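PDB 4QFP: ABC transporter periplasmic peptide-binding protein from Pseudoalteromonas, which probably binds short peptides in the periplasm for an ABC importer, and here holds a threonine and a valine. Local coordinates for residues 35-40 and 413-418; 60-65 and 76-81; 89-94 and 172-177; 375-380 and 408-413. All blocks are in the same frame, centred on the assembly; numbering follows the deposited sequence.

In the fold
Contacts 1 and 4 lie on the same side of the chain's centre and contacts 2 and 3 share a side; contact 3 is opposite contacts 1 and 4. Contact 1 closes a loop of 372 residues, inside which contact 2 comes first, then contact 3, then contact 4. Contacts 2 and 3 have centres about 13 Å apart and meet through neighbouring strands 79-84 and 90-95 of the antiparallel sheet. Contacts 1 and 4, about 14 Å between centres, share Glu413, the N-cap of helix 414-422, which follows strand 405-410. Contacts 3 and 4 are centred about 39 Å apart. The bound threonine lies beside Trp414 of contact 1, consistent with a place in the peptide-binding pocket.

Contact 1 of 4, residues 35-40 and 413-418; sequences AEANPV and EWNTFI. With THR (threonine), chain D.
Asn415, in the first turn of helix 414-422, joins that helix by a side-chain hydrogen bond and a water bridge to Asn38, in the loop after strand 30-35. Its chi1 of -67° puts CG anti to its own carbonyl carbon and carries the carboxamide out to the loop. Asn415 ND2 donates to Asn38 O at 3.3 Å; the bond is nearly straight (165°) and lies close to the amide plane, though it reaches the oxygen from above the carbonyl plane. One water donates both to Asn38 O and to Asn415 OD1, at 2.8 Å each, so both ends of the amide are engaged. Across this group runs Val40, whose CG1 lies 3.2 Å from Asn415 OD1. Replacing Asn415 by an alanine would probably leave Asn38 O without its amide donor and Val40 CG1 without its flat neighbour. One residue earlier, Trp414 offers the edge of its indole, with CD1 3.8 Å from Ala37 CB. CZ2 of the same ring comes 3.7 Å from O of the bound threonine, so Trp414 lines that site, consistent with a peptide-binding pocket, while Ile418 CG1 lies over one face toward the rim. Glu413 is the N-cap: its OE1 accepts from Thr416 N at 2.9 Å and also from Thr416 OG1, and its OE2 takes Asn415 N. A second water ties Glu413 OE2 to Asn38 N. Helix 50-60 adjoins the contact, its Ser51 touching Ala37 and making a weak hydrogen bond with Trp414 NE1, and strands 213-219 and 241-246 bring Tyr218 and Ile246 against Asn38.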
# COMPACT_ATOMS: atom_id res chain seq x y z
N ALA A 35 0.98 13.71 -9.92
CA ALA A 35 1.33 12.50 -9.18
C ALA A 35 2.72 12.68 -8.58
O ALA A 35 3.54 13.40 -9.14
CB ALA A 35 1.30 11.30 -10.11
N GLU A 36 3.00 12.01 -7.47
CA GLU A 36 4.25 12.24 -6.74
C GLU A 36 5.45 11.40 -7.19
O GLU A 36 6.58 11.66 -6.76
CB GLU A 36 4.05 12.09 -5.22
CG GLU A 36 3.95 10.65 -4.73
CD GLU A 36 2.53 10.12 -4.75
OE1 GLU A 36 1.66 10.79 -5.33
OE2 GLU A 36 2.27 9.04 -4.18
N ALA A 37 5.24 10.40 -8.04
CA ALA A 37 6.37 9.58 -8.47
C ALA A 37 6.03 8.76 -9.71
O ALA A 37 4.87 8.65 -10.07
CB ALA A 37 6.81 8.65 -7.33
N ASN A 38 7.05 8.21 -10.37
CA ASN A 38 6.84 7.33 -11.51
C ASN A 38 6.11 6.08 -11.07
O ASN A 38 6.21 5.69 -9.90
CB ASN A 38 8.17 6.89 -12.13
CG ASN A 38 8.92 8.02 -12.79
OD1 ASN A 38 10.10 8.24 -12.50
ND2 ASN A 38 8.26 8.71 -13.71
N PRO A 39 5.37 5.45 -11.99
CA PRO A 39 4.94 4.08 -11.70
C PRO A 39 6.15 3.19 -11.92
O PRO A 39 6.96 3.50 -12.79
CB PRO A 39 3.89 3.81 -12.78
CG PRO A 39 4.28 4.69 -13.92
CD PRO A 39 4.90 5.92 -13.30
N VAL A 40 6.28 2.12 -11.15
CA VAL A 40 7.45 1.26 -11.27
C VAL A 40 7.13 0.10 -12.19
O VAL A 40 8.01 -0.69 -12.55
CB VAL A 40 7.90 0.75 -9.89
CG1 VAL A 40 8.27 1.91 -9.02
CG2 VAL A 40 6.79 -0.05 -9.23
N GLU A 413 15.33 9.52 -4.09
CA GLU A 413 14.11 9.52 -4.89
C GLU A 413 13.23 8.37 -4.42
O GLU A 413 13.74 7.30 -4.08
CB GLU A 413 14.46 9.37 -6.37
CG GLU A 413 13.26 9.30 -7.29
CD GLU A 413 12.81 7.87 -7.57
OE1 GLU A 413 13.64 6.95 -7.46
OE2 GLU A 413 11.62 7.67 -7.92
N TRP A 414 11.92 8.59 -4.39
CA TRP A 414 10.98 7.70 -3.70
C TRP A 414 11.10 6.22 -4.06
O TRP A 414 11.19 5.35 -3.17
CB TRP A 414 9.56 8.22 -3.90
CG TRP A 414 8.42 7.41 -3.31
CD1 TRP A 414 7.30 7.00 -3.98
CD2 TRP A 414 8.24 6.97 -1.95
NE1 TRP A 414 6.46 6.33 -3.14
CE2 TRP A 414 7.01 6.29 -1.89
CE3 TRP A 414 9.02 7.06 -0.79
CZ2 TRP A 414 6.52 5.71 -0.71
CZ3 TRP A 414 8.53 6.49 0.39
CH2 TRP A 414 7.30 5.82 0.41
N ASN A 415 11.09 5.91 -5.35
CA ASN A 415 11.21 4.51 -5.76
C ASN A 415 12.58 3.95 -5.41
O ASN A 415 12.70 2.81 -4.98
CB ASN A 415 10.90 4.34 -7.24
CG ASN A 415 9.45 4.61 -7.55
OD1 ASN A 415 8.57 4.20 -6.81
ND2 ASN A 415 9.19 5.32 -8.64
N THR A 416 13.62 4.76 -5.58
CA THR A 416 14.95 4.33 -5.17
C THR A 416 14.97 4.06 -3.67
O THR A 416 15.56 3.09 -3.22
CB THR A 416 16.02 5.37 -5.52
OG1 THR A 416 15.98 5.62 -6.92
CG2 THR A 416 17.41 4.85 -5.16
N PHE A 417 14.33 4.94 -2.91
CA PHE A 417 14.25 4.84 -1.47
C PHE A 417 13.68 3.48 -1.08
O PHE A 417 14.28 2.72 -0.33
CB PHE A 417 13.35 5.97 -0.94
CG PHE A 417 13.31 6.09 0.56
CD1 PHE A 417 14.26 6.84 1.24
CD2 PHE A 417 12.29 5.50 1.29
CE1 PHE A 417 14.22 6.97 2.62
CE2 PHE A 417 12.24 5.62 2.68
CZ PHE A 417 13.20 6.35 3.35
N ILE A 418 12.50 3.17 -1.62
CA ILE A 418 11.84 1.91 -1.32
C ILE A 418 12.76 0.73 -1.65
O ILE A 418 12.88 -0.20 -0.87
CB ILE A 418 10.52 1.80 -2.11
CG1 ILE A 418 9.50 2.81 -1.57
CG2 ILE A 418 9.97 0.39 -2.06
CD1 ILE A 418 9.13 2.57 -0.12
N THR D . 2.61 1.42 0.68
CA THR D . 3.41 2.46 1.31
C THR D . 3.06 3.82 0.70
O THR D . 3.44 4.89 1.21
CB THR D . 4.91 2.20 1.13
OG1 THR D . 5.18 1.98 -0.26
CG2 THR D . 5.34 0.96 1.92
OXT THR D . 2.39 3.86 -0.33
O HOH W 1 5.82 4.51 -7.39
O HOH W 2 9.67 9.19 -9.13

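Contact 2 of 4, residues 60-65 and 76-81; sequences LYDRLI and SELATD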
# COMPACT_ATOMS: atom_id res chain seq x y z
N LEU A 60 -6.69 0.99 -15.14
CA LEU A 60 -6.50 0.06 -16.26
C LEU A 60 -7.18 -1.29 -16.07
O LEU A 60 -7.44 -1.99 -17.05
CB LEU A 60 -5.01 -0.17 -16.49
CG LEU A 60 -4.20 1.10 -16.75
CD1 LEU A 60 -2.72 0.84 -16.59
CD2 LEU A 60 -4.52 1.64 -18.13
N TYR A 61 -7.44 -1.66 -14.81
CA TYR A 61 -7.88 -3.02 -14.48
C TYR A 61 -9.18 -3.13 -13.67
O TYR A 61 -9.71 -2.13 -13.20
CB TYR A 61 -6.80 -3.72 -13.66
CG TYR A 61 -5.47 -3.86 -14.35
CD1 TYR A 61 -5.27 -4.84 -15.31
CD2 TYR A 61 -4.41 -3.02 -14.03
CE1 TYR A 61 -4.05 -4.98 -15.94
CE2 TYR A 61 -3.18 -3.15 -14.65
CZ TYR A 61 -3.00 -4.13 -15.60
OH TYR A 61 -1.78 -4.26 -16.23
N ASP A 62 -9.64 -4.37 -13.50
CA ASP A 62 -10.69 -4.72 -12.54
C ASP A 62 -10.25 -5.93 -11.73
O ASP A 62 -9.50 -6.78 -12.21
CB ASP A 62 -12.01 -5.09 -13.23
CG ASP A 62 -12.60 -3.94 -14.03
OD1 ASP A 62 -13.19 -3.01 -13.42
OD2 ASP A 62 -12.49 -3.97 -15.27
N ARG A 63 -10.75 -6.02 -10.50
CA ARG A 63 -10.58 -7.20 -9.65
C ARG A 63 -11.77 -8.13 -9.84
O ARG A 63 -12.75 -7.78 -10.50
CB ARG A 63 -10.57 -6.79 -8.18
CG ARG A 63 -9.37 -5.95 -7.74
CD ARG A 63 -9.71 -5.13 -6.51
NE ARG A 63 -10.59 -4.01 -6.83
CZ ARG A 63 -10.98 -3.09 -5.94
NH1 ARG A 63 -10.58 -3.19 -4.68
NH2 ARG A 63 -11.75 -2.09 -6.31
N LEU A 64 -11.70 -9.30 -9.21
CA LEU A 64 -12.85 -10.20 -9.14
C LEU A 64 -13.90 -9.63 -8.19
O LEU A 64 -15.10 -9.73 -8.45
CB LEU A 64 -12.42 -11.58 -8.65
CG LEU A 64 -11.50 -12.39 -9.56
CD1 LEU A 64 -11.02 -13.63 -8.82
CD2 LEU A 64 -12.23 -12.77 -10.83
N ILE A 65 -13.45 -9.04 -7.09
CA ILE A 65 -14.36 -8.44 -6.12
C ILE A 65 -13.75 -7.20 -5.48
O ILE A 65 -12.55 -6.96 -5.57
CB ILE A 65 -14.75 -9.43 -5.01
CG1 ILE A 65 -13.52 -9.83 -4.21
CG2 ILE A 65 -15.43 -10.65 -5.61
CD1 ILE A 65 -13.79 -10.81 -3.10
N SER A 76 -19.53 -7.52 -6.02
CA SER A 76 -19.23 -8.11 -7.32
C SER A 76 -18.44 -7.17 -8.22
O SER A 76 -18.80 -6.01 -8.38
CB SER A 76 -20.53 -8.51 -8.01
OG SER A 76 -20.29 -8.91 -9.34
N GLU A 77 -17.35 -7.68 -8.80
CA GLU A 77 -16.65 -6.96 -9.86
C GLU A 77 -16.55 -7.77 -11.16
O GLU A 77 -17.44 -7.67 -12.01
CB GLU A 77 -15.25 -6.52 -9.41
CG GLU A 77 -15.25 -5.54 -8.23
CD GLU A 77 -15.83 -4.17 -8.58
OE1 GLU A 77 -15.95 -3.87 -9.78
OE2 GLU A 77 -16.16 -3.39 -7.65
N LEU A 78 -15.50 -8.57 -11.31
CA LEU A 78 -15.41 -9.48 -12.46
C LEU A 78 -16.02 -10.84 -12.11
O LEU A 78 -16.35 -11.63 -13.00
CB LEU A 78 -13.97 -9.65 -12.97
CG LEU A 78 -13.40 -8.45 -13.72
CD1 LEU A 78 -12.01 -8.80 -14.23
CD2 LEU A 78 -14.32 -8.03 -14.88
N ALA A 79 -16.14 -11.12 -10.82
CA ALA A 79 -16.87 -12.29 -10.36
C ALA A 79 -18.25 -11.80 -9.98
O ALA A 79 -18.39 -10.74 -9.36
CB ALA A 79 -16.17 -12.93 -9.16
N THR A 80 -19.28 -12.56 -10.36
CA THR A 80 -20.66 -12.18 -10.05
C THR A 80 -21.19 -12.95 -8.84
O THR A 80 -22.31 -12.73 -8.38
CB THR A 80 -21.60 -12.46 -11.24
OG1 THR A 80 -21.50 -13.84 -11.61
CG2 THR A 80 -21.23 -11.58 -12.44
N ASP A 81 -20.37 -13.86 -8.32
CA ASP A 81 -20.80 -14.71 -7.22
C ASP A 81 -19.61 -15.50 -6.69
O ASP A 81 -18.67 -15.79 -7.43
CB ASP A 81 -21.90 -15.65 -7.73
CG ASP A 81 -22.52 -16.50 -6.64
OD1 ASP A 81 -22.43 -16.14 -5.44
OD2 ASP A 81 -23.10 -17.55 -7.01
O HOH W 3 -13.89 -2.84 -10.88
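Arg63 and Leu64 meet Glu77 to Ala79 at the base of a beta hairpin formed by strands 65-67 and 74-76, with Ile65 and Ser76 as an antiparallel non-hydrogen-bonded pair. Leu64 O is gripped twice: Ala79 N reaches it in the carbonyl plane at 2.9 Å, and Glu77 N from above that plane at 3.1 Å. Leu78 N donates to Arg63 O, 3.0 Å away, on a lone pair. Within the returning chain, Ser76 OG donates to Ala79 O at 2.6 Å. With chi1 at -74°, CG of Leu78 stands anti to its carbonyl carbon and against Asp62 CB, 3.7 Å off, while Leu78 CB meets Leu64 CD2, the two leucine side chains crossing at about a right angle. Ala79 CB rests on Leu64 CB at 4.0 Å. One water donates to both Asp62 OD1 and Glu77 OE1, which probably lessens the repulsion between these two carboxylates; Lys234 forms a salt bridge with Glu77 OE1, Ser66 bonds OE2, and Thr210 and Trp233 hold Asp62 OD2. Helix 174-178 packs on Leu64 and Ile65 through Met178 and Leu175, and strand 90-95 meets Ala79 with Phe93 and Leu64 with Leu95.

Contact 3 of 4, residues 89-94 and 172-177; sequences KSVTFT and SSFLAN
Phe93 and Leu175 make the closest approach of this contact, with Leu175 CD2 lying 3.9 Å from Phe93 CZ, and the two side chains run alongside one another, pointing opposite ways. Beside them, Val91 meets the second aromatic ring: its CB and CG2 are both 4.1 Å from Phe174 CE2, so one corner of the phenyl ring touches two atoms of the valine. Phe174 gets there because its CG stands anti to its backbone N (chi1 -179°), which throws the ring toward the strand. Between these two pairs the fit slackens. Val91 CG1 and Leu175 CD2 are 4.3 Å apart, and Phe93 CE1 and Phe174 CE2 meet edge to edge at 4.5 Å. No hydrogen bond crosses the contact, which is wholly apolar and buries only 147 Å² in all. The motif is a short helix, 174-178, set on one face of a four-stranded antiparallel sheet, with Val91 and Phe93 as alternate residues of strand 90-95 on that face. Strand 79-84 adds Ile84, which touches both Val91 and Leu175, and Phe93 meets the ring of Phe165 from strand 162-167 at about 80° between planes. On the other face of the strand Ser90, Thr92 and Thr94 are partly exposed; there Ser90 OG bonds Glu166 and Thr94 OG1 bonds Gln162.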
# COMPACT_ATOMS: atom_id res chain seq x y z
N LYS A 89 -11.86 -24.36 2.68
CA LYS A 89 -10.64 -24.65 1.92
C LYS A 89 -10.86 -24.59 0.41
O LYS A 89 -9.91 -24.74 -0.36
CB LYS A 89 -10.07 -26.00 2.33
CG LYS A 89 -9.65 -26.06 3.79
CD LYS A 89 -9.35 -27.48 4.23
CE LYS A 89 -8.07 -28.00 3.60
NZ LYS A 89 -7.78 -29.39 4.05
N SER A 90 -12.10 -24.37 -0.01
CA SER A 90 -12.42 -24.18 -1.42
C SER A 90 -13.28 -22.94 -1.61
O SER A 90 -14.27 -22.76 -0.91
CB SER A 90 -13.14 -25.41 -1.98
OG SER A 90 -12.32 -26.57 -1.89
N VAL A 91 -12.90 -22.07 -2.54
CA VAL A 91 -13.73 -20.91 -2.89
C VAL A 91 -13.99 -20.83 -4.39
O VAL A 91 -13.06 -20.77 -5.20
CB VAL A 91 -13.10 -19.58 -2.40
CG1 VAL A 91 -13.98 -18.38 -2.79
CG2 VAL A 91 -12.90 -19.61 -0.90
N THR A 92 -15.26 -20.82 -4.77
CA THR A 92 -15.64 -20.85 -6.18
C THR A 92 -16.19 -19.52 -6.67
O THR A 92 -17.16 -19.00 -6.11
CB THR A 92 -16.70 -21.94 -6.43
OG1 THR A 92 -16.17 -23.22 -6.05
CG2 THR A 92 -17.12 -21.97 -7.88
N PHE A 93 -15.58 -18.99 -7.72
CA PHE A 93 -16.03 -17.73 -8.33
C PHE A 93 -16.72 -17.97 -9.66
O PHE A 93 -16.15 -18.57 -10.57
CB PHE A 93 -14.85 -16.79 -8.59
CG PHE A 93 -14.13 -16.33 -7.34
CD1 PHE A 93 -13.08 -17.07 -6.82
CD2 PHE A 93 -14.49 -15.15 -6.71
CE1 PHE A 93 -12.40 -16.64 -5.69
CE2 PHE A 93 -13.83 -14.72 -5.57
CZ PHE A 93 -12.78 -15.47 -5.06
N THR A 94 -17.95 -17.48 -9.78
CA THR A 94 -18.62 -17.44 -11.07
C THR A 94 -18.22 -16.14 -11.75
O THR A 94 -18.27 -15.08 -11.12
CB THR A 94 -20.13 -17.50 -10.92
OG1 THR A 94 -20.49 -18.69 -10.21
CG2 THR A 94 -20.78 -17.53 -12.29
N SER A 172 -9.00 -16.67 7.17
CA SER A 172 -10.17 -15.80 7.21
C SER A 172 -9.95 -14.48 6.46
O SER A 172 -10.89 -13.68 6.32
CB SER A 172 -10.62 -15.56 8.66
OG SER A 172 -9.59 -15.00 9.44
N SER A 173 -8.73 -14.26 5.97
CA SER A 173 -8.42 -13.04 5.23
C SER A 173 -8.43 -13.24 3.72
O SER A 173 -8.18 -12.30 2.98
CB SER A 173 -7.04 -12.51 5.62
OG SER A 173 -6.05 -13.48 5.31
N PHE A 174 -8.69 -14.46 3.28
CA PHE A 174 -8.60 -14.77 1.85
C PHE A 174 -9.41 -13.83 0.95
O PHE A 174 -8.86 -13.23 0.03
CB PHE A 174 -8.93 -16.24 1.57
CG PHE A 174 -8.83 -16.61 0.12
CD1 PHE A 174 -7.59 -16.84 -0.47
CD2 PHE A 174 -9.97 -16.69 -0.67
CE1 PHE A 174 -7.50 -17.16 -1.81
CE2 PHE A 174 -9.88 -17.01 -2.01
CZ PHE A 174 -8.64 -17.24 -2.58
N LEU A 175 -10.71 -13.69 1.20
CA LEU A 175 -11.50 -12.84 0.30
C LEU A 175 -11.02 -11.38 0.33
O LEU A 175 -11.09 -10.68 -0.68
CB LEU A 175 -12.99 -12.94 0.59
CG LEU A 175 -13.79 -14.17 0.12
CD1 LEU A 175 -15.25 -14.01 0.51
CD2 LEU A 175 -13.68 -14.37 -1.39
N ALA A 176 -10.53 -10.94 1.48
CA ALA A 176 -10.02 -9.57 1.62
C ALA A 176 -8.77 -9.37 0.78
O ALA A 176 -8.58 -8.32 0.17
CB ALA A 176 -9.74 -9.25 3.07
N ASN A 177 -7.90 -10.38 0.76
CA ASN A 177 -6.74 -10.35 -0.12
C ASN A 177 -7.11 -10.34 -1.61
O ASN A 177 -6.44 -9.72 -2.43
CB ASN A 177 -5.79 -11.50 0.23
CG ASN A 177 -5.05 -11.25 1.53
OD1 ASN A 177 -4.92 -10.10 1.96
ND2 ASN A 177 -4.55 -12.30 2.16

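Contact 4 of 4, residues 375-380 and 408-413; sequences SIWAMP and NIVEYE
Val410 sits squarely over one face of the Trp377 indole, its CB 3.6 Å from the centroid of the five-membered ring and 9° off the ring normal, a CH-pi contact. The two side chains leave neighbouring parallel strands on the same face and run side by side. Trp377 takes chi1 -72°, CG beside its own backbone N, which lays the indole flat along the valine; Val410 CG1 then comes 3.7 Å from Trp377 CE2. Farther out, the six-membered ring meets Tyr412 obliquely, with planes at 43° and centroids 5.5 Å apart. Tyr412 CE1 comes 3.7 Å from both CZ3 and CH2 of Trp377. At the opposite end of the indole, Ser375 OG lies in plane at the ring edge. A leucine in place of Trp377 would probably leave Val410 without the flat surface it rests on and open a gap beside Tyr412. On the other face of the strand pair, Ile409 turns its CG2 to Ala378 CB, 4.0 Å away. The backbones are laced by three hydrogen bonds: Ile376 N to Asn408 O at 3.0 Å, Val410 N to Ile376 O at 3.1 Å and Ala378 N to Val410 O at 2.8 Å. Strands 372-377 and 405-410 with helix 389-401 between them make a beta-alpha-beta unit, whose helix packs on Ile376 and Ile409 and supplies Arg390 to Glu411 as a salt bridge. Helix 414-422 touches Trp377 with Arg420 and Ile421, Arg420 also making a cation-pi contact with Tyr412, and strand 428-434 bonds to the backbone of Trp377.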
# COMPACT_ATOMS: atom_id res chain seq x y z
N SER A 375 21.75 6.48 11.42
CA SER A 375 21.02 7.10 10.33
C SER A 375 19.51 6.97 10.54
O SER A 375 19.02 5.98 11.11
CB SER A 375 21.42 6.46 9.00
OG SER A 375 21.11 5.08 8.99
N ILE A 376 18.77 7.98 10.11
CA ILE A 376 17.33 7.87 10.01
C ILE A 376 16.99 8.13 8.57
O ILE A 376 17.26 9.22 8.05
CB ILE A 376 16.61 8.90 10.88
CG1 ILE A 376 16.90 8.64 12.37
CG2 ILE A 376 15.12 8.86 10.63
CD1 ILE A 376 16.10 9.54 13.31
N TRP A 377 16.43 7.12 7.91
CA TRP A 377 16.03 7.26 6.52
C TRP A 377 14.65 7.91 6.44
O TRP A 377 13.70 7.49 7.10
CB TRP A 377 16.04 5.90 5.81
CG TRP A 377 17.44 5.39 5.53
CD1 TRP A 377 18.50 5.39 6.39
CD2 TRP A 377 17.91 4.81 4.31
NE1 TRP A 377 19.60 4.85 5.78
CE2 TRP A 377 19.26 4.48 4.50
CE3 TRP A 377 17.31 4.53 3.07
CZ2 TRP A 377 20.03 3.89 3.50
CZ3 TRP A 377 18.08 3.95 2.08
CH2 TRP A 377 19.43 3.64 2.30
N ALA A 378 14.55 8.94 5.60
CA ALA A 378 13.35 9.74 5.51
C ALA A 378 12.82 9.77 4.09
O ALA A 378 13.57 10.04 3.15
CB ALA A 378 13.63 11.16 6.00
N MET A 379 11.53 9.51 3.95
CA MET A 379 10.86 9.56 2.67
C MET A 379 10.89 10.97 2.10
O MET A 379 10.70 11.96 2.83
CB MET A 379 9.41 9.10 2.83
CG MET A 379 9.28 7.91 3.74
SD MET A 379 7.57 7.45 3.99
CE MET A 379 7.11 8.60 5.29
N PRO A 380 11.11 11.08 0.79
CA PRO A 380 11.23 12.35 0.09
C PRO A 380 9.89 12.94 -0.36
O PRO A 380 9.87 14.03 -0.93
CB PRO A 380 12.08 11.96 -1.13
CG PRO A 380 11.64 10.54 -1.42
CD PRO A 380 11.30 9.92 -0.09
N ASN A 408 22.34 11.21 11.22
CA ASN A 408 22.39 11.71 9.86
C ASN A 408 21.15 11.25 9.10
O ASN A 408 20.75 10.09 9.19
CB ASN A 408 23.67 11.25 9.14
CG ASN A 408 23.67 9.77 8.84
OD1 ASN A 408 23.74 8.93 9.74
ND2 ASN A 408 23.62 9.43 7.56
N ILE A 409 20.52 12.17 8.39
CA ILE A 409 19.30 11.88 7.66
C ILE A 409 19.64 11.42 6.23
O ILE A 409 20.36 12.11 5.50
CB ILE A 409 18.40 13.13 7.58
CG1 ILE A 409 18.05 13.62 8.99
CG2 ILE A 409 17.15 12.85 6.77
CD1 ILE A 409 17.39 14.99 9.02
N VAL A 410 19.11 10.26 5.85
CA VAL A 410 19.32 9.73 4.51
C VAL A 410 18.02 9.75 3.70
O VAL A 410 16.97 9.28 4.17
CB VAL A 410 19.85 8.29 4.55
CG1 VAL A 410 20.06 7.78 3.13
CG2 VAL A 410 21.16 8.21 5.34
N GLU A 411 18.11 10.28 2.48
CA GLU A 411 16.97 10.43 1.57
C GLU A 411 17.34 10.07 0.13
O GLU A 411 18.43 10.42 -0.32
CB GLU A 411 16.55 11.89 1.55
CG GLU A 411 15.39 12.27 2.40
CD GLU A 411 14.96 13.70 2.17
OE1 GLU A 411 15.71 14.61 2.57
OE2 GLU A 411 13.87 13.90 1.60
N TYR A 412 16.43 9.43 -0.60
CA TYR A 412 16.60 9.22 -2.04
C TYR A 412 15.28 9.46 -2.76
O TYR A 412 14.24 9.55 -2.13
CB TYR A 412 17.04 7.79 -2.36
CG TYR A 412 18.39 7.41 -1.81
CD1 TYR A 412 18.51 6.86 -0.55
CD2 TYR A 412 19.54 7.59 -2.56
CE1 TYR A 412 19.74 6.50 -0.04
CE2 TYR A 412 20.79 7.24 -2.06
CZ TYR A 412 20.87 6.70 -0.79
OH TYR A 412 22.09 6.33 -0.26
N GLU A 413 15.33 9.52 -4.09
CA GLU A 413 14.11 9.52 -4.89
C GLU A 413 13.23 8.37 -4.42
O GLU A 413 13.74 7.30 -4.08
CB GLU A 413 14.46 9.37 -6.37
CG GLU A 413 13.26 9.30 -7.29
CD GLU A 413 12.81 7.87 -7.57
OE1 GLU A 413 13.64 6.95 -7.46
OE2 GLU A 413 11.62 7.67 -7.92